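Local atomic coordinates of outer membrane protein TP0453 (PDB entry 3K8G), a protein that alters membrane permeability at acidic pH and might take part in ligand transport at the outer membrane of Treponema pallidum. Residues Ser17-Tyr22 and Ala60-Ser65; Glu31-Arg36 and Glu246-Val251; Glu106-Ser111 and Val120-Ser125; Ala163-Asn168 and Leu186-Leu191; Thr203-Leu208 and Gly233-Ile238. One frame throughout, in Å; residues are numbered along the deposited sequence.

Contact 1: Ser17-Tyr22 and Ala60-Ser65; sequences SGADVY and AFFARS
The ring of F62 lies over A19, whose CB sits 3.9 Å from the ring centroid, a CH-pi contact displaced toward the rim. Around it strands 21-26 and 54-62 of the half-barrel pair antiparallel and begin with a classic beta bulge, D20 and V21 both facing F61. The carbonyl F61 O takes D20 N at 2.9 Å and, more weakly, V21 N, while F61 N returns a bond to V21 O. A19 CB is enclosed from several sides: it also touches A60 CB at 3.6 Å and lies over one face of the Y22 ring, whose CE1 meets A60 CB. The Y22 hydroxyl accepts from A19 N and is also hydrogen-bonded to G16 O, which ties the turn of residues 17-20 to the strand. At the edge of the F62 ring, in its plane, S17 O approaches CE1 to 3.4 Å; R69 forms a cation-pi pair with the same ring. With CG anti to the carbonyl carbon (chi1 -61°), the D20 carboxylate turns to the chain beyond F62, where a water donates to OD2 and accepts from R64 N. A63 N gives OD2 a nearly straight bond of 2.8 Å (174°), arriving 39° out of the carboxylate plane.

Contact 2: Glu31-Arg36 and Glu246-Val251; sequences ENLISR and ERLASV
R36 reaches across to helix 245-253 along its whole length. Its CB rests against A249 CB at 3.6 Å, where the two helices bring their CA atoms nearest. From CG to NE the chain is extended, chi2 and chi3 both near 180°, which carries CD past E246 CA at 3.9 Å. NE turns back to its own helix and donates to N32 OD1 at 3.3 Å; that oxygen lies in the guanidinium plane, so the bond limits rotation of the group. CZ and NH1 come over E246, whose CB sits 3.4 Å above one face of the guanidinium, toward its rim, and 3.5 Å from NH1. The E246 carboxylate is near but not bridged: OE1 is 4.1 Å from NH1, well out of the guanidinium plane, so any attraction is between charges alone. One turn earlier, L33 supplies the apolar half. Its CG is anti to the backbone N (chi1 174°), and the branch tips turn to the other helix: CD1 meets A249 CB at 3.9 Å, while CD2 meets L248 CD2, the two leucines crossing at about a right angle. Y200 and F25 of the strands lie against this leucine layer. The segment axes approach to 8.9 Å and cross at -42°. Such packing is consistent with two amphipathic helices, with the leucines toward the beta-half-barrel and R36 and E246 at the more exposed margin.

Contact 3: Glu106-Ser111 and Val120-Ser125; sequences EHTDVS and VIFGSS
H107 opens the pairing with both its backbone and its ring: O accepts from G123 N at 2.9 Å, and ND1 donates to G123 O at 3.1 Å. The contact belongs to the beta hairpin of strands 108-114 and 117-123, which run antiparallel. The imidazole holds G123 O near its ring plane, but its N-H comes down on that carbonyl from 39° above the carbonyl plane; R127 reaches the same oxygen weakly. H107 CB also meets F122 CE1. T108 follows in a non-hydrogen-bonded pair with F122, and its two branches divide the work. OG1, anti to the carbonyl carbon (chi1 -48°), lies in the plane of the phenyl ring at its edge, while CG2 packs on V120 CG1 at 3.8 Å. H41 and Y256 put further rings against F122. D109 and I121 form the hydrogen-bonded pair, D109 N giving I121 O a bond of 2.8 Å that is almost straight at 176°. The D109 side chain turns to the opposite face, where OD2 makes a salt bridge with R127, and I121 on that face packs against helix 130-135. V110 returns to the side of T108, F122 and V120, a face on which I47 and I50 of helix 45-52 also lie. Its branches run alongside those of V120, pointing the same way, with V110 CG2 and V120 CG2 4.0 Å apart.

Contact 4: Ala163-Asn168 and Leu186-Leu191; sequences ALYIKN and LGAMEL
The phenol ring of Y165 slants across the neighbouring strand: CD1 is 3.6 Å from M189 O, CE1 is 4.0 Å from A188 CB, and the hydroxyl OH reaches the same methyl at 3.6 Å. With CG anti to the backbone N (chi1 179°), the ring is laid toward A188. Y165 and E190, a non-hydrogen-bonded pair, cross at a slant, ring and carboxylate planes 69° apart, and E190 CG is 4.2 Å from Y165 CD1. The E190 carboxylate bonds through OE1 to the Y192 hydroxyl, while L145 and P146 adjoin this face. Strands 162-166 and 189-196 meet here as antiparallel neighbours of the U-shaped half-barrel, joined through helix 169-176. Two hydrogen-bonded pairs hold them: L164 with L191, and I166 with M189, where M189 N donates to I166 O at 2.8 Å. These four residues turn to the face away from Y165. There I166 and M189 run side by side in the same direction, and the I166 tip CD1 meets M189 SD at 4.0 Å, the thioether chain bending at chi3 (-62°). F172 of helix 169-176 packs on I166, M189 and L191 alike. Past the strand, K167 turns away and its NZ bonds to A19 O, while N168 N-caps that helix, OD1 accepting from H171 N.

Contact 5: Thr203-Leu208 and Gly233-Ile238; sequences TLSLQL and GDRLII
L204 and I238 lie side by side, pointing the same way, their CD1 tips 3.9 Å apart. The leucine's CG sits between backbone N and carbonyl carbon (chi1 67°), which stands its branch against the isoleucine. L206 and L236 continue this apolar face, and L208 extends it past the strand end: its chain slants across L236, with L208 CD2 3.8 Å from L236 CB. M189 and L191 of the next strand, with I173 and L176 of helix 169-176, pack on L204.

The opposite face carries S205, Q207 and R235, with I237 among them. R235 bends at chi3 and folds back to S205, so that NH1 donates to S205 OG at 3.0 Å. The bond is poorly aligned, 130° at the hydrogen, with OG far out of the guanidinium plane. I237 CD1 lies above one face of that guanidinium, toward its rim, and also touches S205 OG at 3.4 Å, so the hydroxyl meets both the arginine and the isoleucine. E232 makes a long, weak ion pair with R235 NH2. Q207 bends at chi2 and crosses R235 at a slant, amide and guanidinium planes 34° apart, while NE2 stands 3.8 Å from D234 CB.

Between the faces, backbone bonds pair L204 with I238 and L206 with L236 in both directions, and L208 N closes the end on D234 O at 2.7 Å. With L204, L206, L236 and I238 on one side and the mixed set on the other, strands 199-207 and 235-244 are antiparallel neighbours of the U-shaped beta-half-barrel.

How the contacts relate
Contacts 1, 3, 4 and 5 lie along the curved half-barrel, while contact 2 joins two helices packed on it. Contacts 1 and 4 meet through neighbouring strands 21-26 and 162-166, Y22 O accepting from Y165 N at 2.8 Å. Contact 4 passes into contact 5, E190 N meeting S205 O at 2.9 Å, their centres about 10 Å apart. Contact 3 is tied to contact 1 through S65 O and S124 OG; its centre lies about 34 Å from that of contact 5. Contact 2 touches no other, its nearest atoms about 5 Å from contact 4. Opening of the large hydrophobic cavity moves helices 31-41, 45-52 and 245-253 away from helices 169-176 and 215-225.

Contact 1: Ser17-Tyr22 and Ala60-Ser65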
# COMPACT_ATOMS: atom_id res chain seq x y z
N SER A 17 -2.83 -13.26 1.03
CA SER A 17 -3.14 -13.33 2.45
C SER A 17 -1.92 -13.26 3.36
O SER A 17 -0.85 -13.66 2.98
CB SER A 17 -3.79 -14.72 2.74
OG SER A 17 -5.11 -14.62 2.33
N GLY A 18 -2.16 -12.87 4.61
CA GLY A 18 -1.17 -12.94 5.68
C GLY A 18 -0.22 -11.75 5.73
O GLY A 18 0.83 -11.84 6.37
N ALA A 19 -0.56 -10.64 5.07
CA ALA A 19 0.35 -9.50 5.02
C ALA A 19 0.30 -8.72 6.38
O ALA A 19 -0.72 -8.73 7.08
CB ALA A 19 -0.04 -8.54 3.82
N ASP A 20 1.36 -8.02 6.70
CA ASP A 20 1.35 -7.12 7.87
C ASP A 20 0.65 -5.78 7.60
O ASP A 20 0.11 -5.17 8.53
CB ASP A 20 2.77 -6.89 8.29
CG ASP A 20 3.44 -8.17 8.69
OD1 ASP A 20 3.23 -8.54 9.84
OD2 ASP A 20 4.08 -8.86 7.86
N VAL A 21 0.72 -5.31 6.34
CA VAL A 21 0.06 -4.03 5.93
C VAL A 21 -0.60 -4.23 4.57
O VAL A 21 0.02 -4.83 3.69
CB VAL A 21 1.06 -2.84 5.80
CG1 VAL A 21 0.35 -1.55 5.36
CG2 VAL A 21 1.84 -2.62 7.11
N TYR A 22 -1.86 -3.78 4.43
CA TYR A 22 -2.51 -3.76 3.13
C TYR A 22 -2.66 -2.29 2.76
O TYR A 22 -2.93 -1.46 3.65
CB TYR A 22 -3.89 -4.45 3.16
CG TYR A 22 -3.72 -5.95 3.17
CD1 TYR A 22 -3.49 -6.67 1.98
CD2 TYR A 22 -3.75 -6.65 4.39
CE1 TYR A 22 -3.31 -8.08 2.01
CE2 TYR A 22 -3.54 -8.08 4.42
CZ TYR A 22 -3.34 -8.75 3.24
OH TYR A 22 -3.09 -10.10 3.29
N ALA A 60 0.46 -5.15 -0.64
CA ALA A 60 0.58 -5.92 0.60
C ALA A 60 2.09 -5.91 0.97
O ALA A 60 2.95 -6.17 0.11
CB ALA A 60 0.09 -7.32 0.40
N PHE A 61 2.39 -5.56 2.22
CA PHE A 61 3.77 -5.65 2.74
C PHE A 61 3.89 -6.83 3.72
O PHE A 61 3.07 -6.96 4.64
CB PHE A 61 4.14 -4.37 3.49
CG PHE A 61 5.44 -4.51 4.24
CD1 PHE A 61 6.63 -4.62 3.55
CD2 PHE A 61 5.45 -4.57 5.62
CE1 PHE A 61 7.86 -4.76 4.25
CE2 PHE A 61 6.65 -4.73 6.31
CZ PHE A 61 7.85 -4.83 5.61
N PHE A 62 4.91 -7.67 3.52
CA PHE A 62 5.18 -8.83 4.38
C PHE A 62 6.49 -8.64 5.13
O PHE A 62 7.55 -8.64 4.52
CB PHE A 62 5.24 -10.12 3.54
CG PHE A 62 3.95 -10.42 2.82
CD1 PHE A 62 3.07 -11.36 3.36
CD2 PHE A 62 3.63 -9.79 1.63
CE1 PHE A 62 1.87 -11.67 2.72
CE2 PHE A 62 2.41 -10.07 0.99
CZ PHE A 62 1.55 -11.03 1.55
N ALA A 63 6.42 -8.47 6.45
CA ALA A 63 7.60 -8.13 7.23
C ALA A 63 8.64 -9.25 7.25
O ALA A 63 9.85 -8.99 7.19
CB ALA A 63 7.21 -7.80 8.68
N ARG A 64 8.18 -10.49 7.37
CA ARG A 64 9.11 -11.63 7.57
C ARG A 64 9.98 -11.91 6.36
O ARG A 64 11.19 -12.14 6.49
CB ARG A 64 8.35 -12.89 8.02
CG ARG A 64 7.74 -12.76 9.42
CD ARG A 64 7.46 -14.13 10.04
NE ARG A 64 8.65 -14.68 10.68
CZ ARG A 64 8.70 -15.83 11.36
NH1 ARG A 64 7.63 -16.59 11.49
NH2 ARG A 64 9.85 -16.22 11.91
N SER A 65 9.37 -11.84 5.18
CA SER A 65 10.09 -11.98 3.90
C SER A 65 10.53 -10.63 3.29
O SER A 65 11.06 -10.60 2.18
CB SER A 65 9.22 -12.77 2.91
OG SER A 65 7.90 -12.19 2.84
O HOH W 1 5.39 -11.17 7.82

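Contact 2: Glu31-Arg36 and Glu246-Val251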
# COMPACT_ATOMS: atom_id res chain seq x y z
N GLU A 31 -0.59 11.50 -7.01
CA GLU A 31 0.60 11.37 -7.85
C GLU A 31 1.91 11.68 -7.16
O GLU A 31 2.88 10.92 -7.27
CB GLU A 31 0.44 12.22 -9.14
CG GLU A 31 -0.76 11.81 -10.01
CD GLU A 31 -2.05 12.56 -9.70
OE1 GLU A 31 -2.17 13.21 -8.64
OE2 GLU A 31 -2.98 12.50 -10.53
N ASN A 32 1.95 12.80 -6.43
CA ASN A 32 3.16 13.21 -5.72
C ASN A 32 3.55 12.20 -4.64
O ASN A 32 4.70 11.78 -4.54
CB ASN A 32 2.98 14.60 -5.09
CG ASN A 32 4.18 15.02 -4.22
OD1 ASN A 32 4.05 15.21 -3.00
ND2 ASN A 32 5.35 15.19 -4.85
N LEU A 33 2.57 11.82 -3.82
CA LEU A 33 2.83 10.83 -2.77
C LEU A 33 3.45 9.53 -3.34
O LEU A 33 4.45 9.03 -2.84
CB LEU A 33 1.55 10.50 -2.01
CG LEU A 33 1.69 9.36 -1.00
CD1 LEU A 33 2.56 9.88 0.13
CD2 LEU A 33 0.33 8.89 -0.49
N ILE A 34 2.83 8.99 -4.39
CA ILE A 34 3.30 7.72 -4.96
C ILE A 34 4.70 7.91 -5.56
O ILE A 34 5.56 7.06 -5.39
CB ILE A 34 2.32 7.17 -6.02
CG1 ILE A 34 0.98 6.81 -5.36
CG2 ILE A 34 2.92 5.93 -6.70
CD1 ILE A 34 -0.20 6.78 -6.33
N SER A 35 4.91 9.03 -6.25
CA SER A 35 6.23 9.34 -6.78
C SER A 35 7.28 9.33 -5.69
O SER A 35 8.33 8.73 -5.88
CB SER A 35 6.24 10.70 -7.50
OG SER A 35 5.61 10.56 -8.76
N ARG A 36 7.00 9.98 -4.56
CA ARG A 36 7.96 10.04 -3.45
C ARG A 36 8.26 8.67 -2.86
O ARG A 36 9.41 8.36 -2.53
CB ARG A 36 7.44 10.94 -2.33
CG ARG A 36 7.41 12.40 -2.65
CD ARG A 36 6.84 13.19 -1.46
NE ARG A 36 6.98 14.63 -1.68
CZ ARG A 36 8.04 15.36 -1.33
NH1 ARG A 36 9.07 14.79 -0.72
NH2 ARG A 36 8.06 16.66 -1.59
N GLU A 246 5.32 14.46 2.18
CA GLU A 246 6.70 13.99 2.37
C GLU A 246 6.87 13.06 3.59
O GLU A 246 7.57 12.05 3.51
CB GLU A 246 7.70 15.15 2.43
CG GLU A 246 8.76 14.97 3.51
CD GLU A 246 10.17 15.17 3.02
OE1 GLU A 246 10.55 16.34 2.76
OE2 GLU A 246 10.90 14.16 2.90
N ARG A 247 6.25 13.39 4.73
CA ARG A 247 6.42 12.53 5.90
C ARG A 247 5.61 11.25 5.74
O ARG A 247 6.06 10.19 6.17
CB ARG A 247 6.10 13.22 7.22
CG ARG A 247 7.14 12.86 8.30
CD ARG A 247 6.84 13.41 9.68
NE ARG A 247 6.33 12.33 10.51
CZ ARG A 247 5.12 12.29 11.04
NH1 ARG A 247 4.77 11.24 11.75
NH2 ARG A 247 4.26 13.29 10.87
N LEU A 248 4.43 11.35 5.13
CA LEU A 248 3.62 10.18 4.86
C LEU A 248 4.38 9.17 3.99
O LEU A 248 4.39 7.98 4.29
CB LEU A 248 2.28 10.56 4.21
CG LEU A 248 1.31 9.42 3.83
CD1 LEU A 248 0.99 8.53 5.03
CD2 LEU A 248 -0.00 10.00 3.19
N ALA A 249 5.05 9.67 2.96
CA ALA A 249 5.84 8.83 2.05
C ALA A 249 6.97 8.08 2.76
O ALA A 249 7.20 6.89 2.50
CB ALA A 249 6.40 9.68 0.89
N SER A 250 7.66 8.80 3.65
CA SER A 250 8.72 8.28 4.50
C SER A 250 8.20 7.21 5.49
O SER A 250 8.78 6.13 5.61
CB SER A 250 9.37 9.45 5.26
OG SER A 250 10.17 8.99 6.33
N VAL A 251 7.10 7.51 6.18
CA VAL A 251 6.41 6.52 7.05
C VAL A 251 6.14 5.20 6.30
O VAL A 251 6.43 4.09 6.80
CB VAL A 251 5.10 7.11 7.66
CG1 VAL A 251 4.24 6.02 8.30
CG2 VAL A 251 5.43 8.21 8.69

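Contact 3: Glu106-Ser111 and Val120-Ser125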
# COMPACT_ATOMS: atom_id res chain seq x y z
N GLU A 106 17.63 -6.71 -9.72
CA GLU A 106 18.13 -6.99 -8.36
C GLU A 106 17.04 -7.06 -7.28
O GLU A 106 16.99 -8.01 -6.48
CB GLU A 106 19.16 -5.93 -7.93
CG GLU A 106 19.88 -6.29 -6.63
CD GLU A 106 20.79 -7.52 -6.76
OE1 GLU A 106 21.03 -8.00 -7.90
OE2 GLU A 106 21.29 -8.00 -5.72
N HIS A 107 16.22 -6.02 -7.20
CA HIS A 107 15.21 -5.96 -6.13
C HIS A 107 13.75 -5.96 -6.61
O HIS A 107 12.84 -6.02 -5.78
CB HIS A 107 15.46 -4.74 -5.25
CG HIS A 107 16.70 -4.85 -4.42
ND1 HIS A 107 16.88 -5.83 -3.47
CD2 HIS A 107 17.83 -4.11 -4.42
CE1 HIS A 107 18.07 -5.69 -2.91
NE2 HIS A 107 18.67 -4.65 -3.46
N THR A 108 13.53 -5.85 -7.92
CA THR A 108 12.19 -5.70 -8.48
C THR A 108 11.87 -6.67 -9.60
O THR A 108 12.67 -6.82 -10.54
CB THR A 108 11.94 -4.25 -8.95
OG1 THR A 108 12.35 -3.35 -7.92
CG2 THR A 108 10.46 -4.01 -9.23
N ASP A 109 10.74 -7.37 -9.47
CA ASP A 109 10.19 -8.21 -10.52
C ASP A 109 8.86 -7.65 -11.00
O ASP A 109 8.06 -7.16 -10.21
CB ASP A 109 10.09 -9.65 -10.03
CG ASP A 109 11.41 -10.14 -9.43
OD1 ASP A 109 12.48 -9.86 -10.05
OD2 ASP A 109 11.41 -10.72 -8.32
N VAL A 110 8.63 -7.69 -12.30
CA VAL A 110 7.45 -7.08 -12.88
C VAL A 110 6.90 -7.99 -13.94
O VAL A 110 7.66 -8.56 -14.76
CB VAL A 110 7.71 -5.66 -13.48
CG1 VAL A 110 6.40 -5.03 -14.01
CG2 VAL A 110 8.39 -4.73 -12.47
N SER A 111 5.58 -8.10 -13.96
CA SER A 111 4.87 -8.76 -15.02
C SER A 111 3.71 -7.92 -15.45
O SER A 111 3.11 -7.21 -14.63
CB SER A 111 4.27 -10.10 -14.52
OG SER A 111 3.89 -10.83 -15.66
N VAL A 120 3.92 -6.34 -9.47
CA VAL A 120 5.27 -5.93 -9.12
C VAL A 120 5.55 -6.53 -7.76
O VAL A 120 4.70 -6.48 -6.85
CB VAL A 120 5.39 -4.38 -9.02
CG1 VAL A 120 6.76 -3.95 -8.45
CG2 VAL A 120 5.14 -3.74 -10.36
N ILE A 121 6.72 -7.15 -7.64
CA ILE A 121 7.14 -7.65 -6.36
C ILE A 121 8.50 -7.00 -6.12
O ILE A 121 9.40 -7.12 -6.97
CB ILE A 121 7.31 -9.21 -6.40
CG1 ILE A 121 5.98 -9.89 -6.79
CG2 ILE A 121 7.87 -9.72 -5.06
CD1 ILE A 121 6.12 -11.41 -7.03
N PHE A 122 8.62 -6.32 -4.99
CA PHE A 122 9.82 -5.57 -4.67
C PHE A 122 10.34 -6.01 -3.31
O PHE A 122 9.57 -6.13 -2.36
CB PHE A 122 9.49 -4.07 -4.58
CG PHE A 122 10.58 -3.26 -3.95
CD1 PHE A 122 11.70 -2.90 -4.70
CD2 PHE A 122 10.52 -2.94 -2.59
CE1 PHE A 122 12.76 -2.18 -4.10
CE2 PHE A 122 11.57 -2.22 -1.99
CZ PHE A 122 12.68 -1.85 -2.74
N GLY A 123 11.64 -6.23 -3.18
CA GLY A 123 12.20 -6.37 -1.83
C GLY A 123 13.43 -7.23 -1.72
O GLY A 123 14.26 -7.23 -2.61
N SER A 124 13.53 -7.96 -0.62
CA SER A 124 14.70 -8.75 -0.34
C SER A 124 14.81 -9.99 -1.25
O SER A 124 13.90 -10.31 -2.02
CB SER A 124 14.63 -9.22 1.10
OG SER A 124 13.76 -10.33 1.20
N SER A 125 15.91 -10.73 -1.12
CA SER A 125 16.07 -11.98 -1.87
C SER A 125 15.04 -13.09 -1.50
O SER A 125 14.86 -14.04 -2.24
CB SER A 125 17.51 -12.49 -1.73
OG SER A 125 17.69 -13.10 -0.46

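Contact 4: Ala163-Asn168 and Leu186-Leu191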
# COMPACT_ATOMS: atom_id res chain seq x y z
N ALA A 163 -6.10 4.12 1.38
CA ALA A 163 -6.52 3.27 2.53
C ALA A 163 -5.37 2.39 3.00
O ALA A 163 -4.67 1.79 2.18
CB ALA A 163 -7.77 2.41 2.12
N LEU A 164 -5.17 2.28 4.32
CA LEU A 164 -4.19 1.34 4.82
C LEU A 164 -4.85 0.50 5.90
O LEU A 164 -5.67 1.01 6.67
CB LEU A 164 -2.95 2.03 5.41
CG LEU A 164 -1.88 2.47 4.38
CD1 LEU A 164 -2.19 3.86 3.92
CD2 LEU A 164 -0.50 2.40 5.02
N TYR A 165 -4.51 -0.78 5.91
CA TYR A 165 -4.92 -1.62 7.03
C TYR A 165 -3.67 -2.23 7.64
O TYR A 165 -2.90 -2.93 6.95
CB TYR A 165 -5.86 -2.72 6.54
CG TYR A 165 -6.30 -3.63 7.69
CD1 TYR A 165 -6.92 -3.09 8.80
CD2 TYR A 165 -6.10 -5.03 7.64
CE1 TYR A 165 -7.34 -3.89 9.85
CE2 TYR A 165 -6.55 -5.84 8.71
CZ TYR A 165 -7.17 -5.23 9.81
OH TYR A 165 -7.63 -5.95 10.91
N ILE A 166 -3.46 -2.00 8.94
CA ILE A 166 -2.13 -2.29 9.53
C ILE A 166 -2.38 -3.19 10.73
O ILE A 166 -3.05 -2.76 11.67
CB ILE A 166 -1.45 -0.97 9.95
CG1 ILE A 166 -1.28 -0.06 8.72
CG2 ILE A 166 -0.08 -1.23 10.73
CD1 ILE A 166 -1.71 1.41 8.99
N LYS A 167 -1.88 -4.43 10.69
CA LYS A 167 -2.14 -5.38 11.76
C LYS A 167 -1.50 -4.90 13.07
O LYS A 167 -2.12 -5.01 14.12
CB LYS A 167 -1.68 -6.81 11.39
CG LYS A 167 -2.37 -7.31 10.09
CD LYS A 167 -2.37 -8.83 9.91
CE LYS A 167 -3.29 -9.23 8.70
NZ LYS A 167 -2.82 -10.43 7.88
N ASN A 168 -0.28 -4.36 13.01
CA ASN A 168 0.41 -3.91 14.23
C ASN A 168 0.26 -2.39 14.36
O ASN A 168 1.17 -1.60 14.04
CB ASN A 168 1.90 -4.33 14.25
CG ASN A 168 2.56 -4.08 15.60
OD1 ASN A 168 2.05 -3.30 16.42
ND2 ASN A 168 3.70 -4.73 15.84
N LEU A 186 -1.29 -2.23 21.49
CA LEU A 186 -2.53 -1.94 20.78
C LEU A 186 -2.70 -2.84 19.54
O LEU A 186 -1.77 -3.52 19.12
CB LEU A 186 -2.58 -0.45 20.39
CG LEU A 186 -2.32 0.62 21.45
CD1 LEU A 186 -1.64 1.85 20.84
CD2 LEU A 186 -3.61 1.04 22.16
N GLY A 187 -3.89 -2.82 18.96
CA GLY A 187 -4.22 -3.77 17.94
C GLY A 187 -4.11 -3.15 16.55
O GLY A 187 -3.27 -2.28 16.29
N ALA A 188 -5.01 -3.61 15.70
CA ALA A 188 -5.04 -3.23 14.30
C ALA A 188 -5.44 -1.77 14.12
O ALA A 188 -6.20 -1.22 14.94
CB ALA A 188 -6.00 -4.15 13.57
N MET A 189 -4.90 -1.14 13.08
CA MET A 189 -5.23 0.23 12.77
C MET A 189 -5.81 0.28 11.36
O MET A 189 -5.25 -0.32 10.44
CB MET A 189 -3.99 1.14 12.83
CG MET A 189 -4.24 2.58 12.27
SD MET A 189 -2.75 3.65 12.11
CE MET A 189 -2.28 3.74 13.80
N GLU A 190 -6.92 1.01 11.20
CA GLU A 190 -7.41 1.37 9.84
C GLU A 190 -7.04 2.85 9.65
O GLU A 190 -7.25 3.64 10.56
CB GLU A 190 -8.94 1.30 9.82
CG GLU A 190 -9.54 -0.07 9.95
CD GLU A 190 -11.07 0.02 9.96
OE1 GLU A 190 -11.64 0.60 9.03
OE2 GLU A 190 -11.69 -0.51 10.88
N LEU A 191 -6.57 3.22 8.47
CA LEU A 191 -6.14 4.59 8.22
C LEU A 191 -6.59 5.02 6.85
O LEU A 191 -6.28 4.33 5.86
CB LEU A 191 -4.60 4.67 8.32
CG LEU A 191 -3.89 5.97 7.96
CD1 LEU A 191 -4.34 7.08 8.94
CD2 LEU A 191 -2.38 5.76 7.99

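Contact 5: Thr203-Leu208 and Gly233-Ile238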
# COMPACT_ATOMS: atom_id res chain seq x y z
N THR A 203 -8.31 10.03 8.82
CA THR A 203 -9.08 9.51 9.93
C THR A 203 -8.49 8.14 10.16
O THR A 203 -8.14 7.44 9.20
CB THR A 203 -10.58 9.23 9.59
OG1 THR A 203 -11.16 10.36 8.97
CG2 THR A 203 -11.37 8.96 10.87
N LEU A 204 -8.43 7.75 11.41
CA LEU A 204 -7.99 6.39 11.73
C LEU A 204 -8.80 5.84 12.89
O LEU A 204 -9.41 6.59 13.69
CB LEU A 204 -6.48 6.33 12.00
CG LEU A 204 -5.87 7.03 13.23
CD1 LEU A 204 -6.01 6.17 14.52
CD2 LEU A 204 -4.40 7.35 12.99
N SER A 205 -8.82 4.51 12.94
CA SER A 205 -9.37 3.81 14.05
C SER A 205 -8.28 2.86 14.53
O SER A 205 -7.61 2.21 13.71
CB SER A 205 -10.60 3.04 13.56
OG SER A 205 -11.19 2.34 14.63
N LEU A 206 -8.10 2.78 15.84
CA LEU A 206 -7.06 1.94 16.41
C LEU A 206 -7.70 1.06 17.48
O LEU A 206 -8.39 1.56 18.38
CB LEU A 206 -5.93 2.81 16.99
CG LEU A 206 -4.82 2.18 17.83
CD1 LEU A 206 -3.92 1.28 16.97
CD2 LEU A 206 -3.99 3.33 18.44
N GLN A 207 -7.47 -0.25 17.37
CA GLN A 207 -8.04 -1.21 18.29
C GLN A 207 -7.28 -1.09 19.61
O GLN A 207 -6.04 -1.14 19.65
CB GLN A 207 -7.95 -2.63 17.66
CG GLN A 207 -8.93 -3.65 18.27
CD GLN A 207 -10.39 -3.44 17.82
OE1 GLN A 207 -10.70 -3.38 16.62
NE2 GLN A 207 -11.28 -3.35 18.78
N LEU A 208 -8.02 -0.85 20.69
CA LEU A 208 -7.41 -0.63 22.01
C LEU A 208 -7.40 -1.90 22.88
O LEU A 208 -6.65 -1.97 23.86
CB LEU A 208 -8.16 0.47 22.77
CG LEU A 208 -8.16 1.90 22.20
CD1 LEU A 208 -9.14 2.80 22.97
CD2 LEU A 208 -6.76 2.53 22.19
N GLY A 233 -16.53 2.16 21.82
CA GLY A 233 -16.31 0.78 22.24
C GLY A 233 -14.84 0.58 22.56
O GLY A 233 -14.28 1.30 23.38
N ASP A 234 -14.20 -0.35 21.87
CA ASP A 234 -12.78 -0.64 22.09
C ASP A 234 -11.86 -0.01 21.02
O ASP A 234 -10.73 -0.46 20.81
CB ASP A 234 -12.58 -2.17 22.17
CG ASP A 234 -13.03 -2.75 23.52
OD1 ASP A 234 -13.42 -1.98 24.44
OD2 ASP A 234 -13.00 -3.99 23.67
N ARG A 235 -12.33 1.07 20.39
CA ARG A 235 -11.57 1.72 19.32
C ARG A 235 -11.34 3.21 19.55
O ARG A 235 -12.30 3.96 19.82
CB ARG A 235 -12.28 1.55 17.98
CG ARG A 235 -12.32 0.12 17.44
CD ARG A 235 -13.02 0.12 16.09
NE ARG A 235 -14.33 0.79 16.14
CZ ARG A 235 -14.82 1.61 15.21
NH1 ARG A 235 -14.11 1.93 14.12
NH2 ARG A 235 -16.02 2.15 15.38
N LEU A 236 -10.08 3.62 19.42
CA LEU A 236 -9.71 5.02 19.43
C LEU A 236 -9.87 5.58 18.03
O LEU A 236 -9.27 5.06 17.09
CB LEU A 236 -8.26 5.16 19.89
CG LEU A 236 -7.79 6.61 20.06
CD1 LEU A 236 -8.47 7.24 21.29
CD2 LEU A 236 -6.27 6.68 20.16
N ILE A 237 -10.66 6.65 17.90
CA ILE A 237 -10.90 7.30 16.62
C ILE A 237 -10.26 8.67 16.62
O ILE A 237 -10.50 9.47 17.52
CB ILE A 237 -12.41 7.46 16.35
CG1 ILE A 237 -13.16 6.16 16.66
CG2 ILE A 237 -12.67 8.03 14.92
CD1 ILE A 237 -12.98 5.07 15.63
N ILE A 238 -9.42 8.91 15.62
CA ILE A 238 -8.79 10.18 15.40
C ILE A 238 -9.30 10.69 14.07
O ILE A 238 -9.17 10.00 13.05
CB ILE A 238 -7.26 10.07 15.39
CG1 ILE A 238 -6.78 9.44 16.72
CG2 ILE A 238 -6.62 11.45 15.14
CD1 ILE A 238 -5.29 9.24 16.84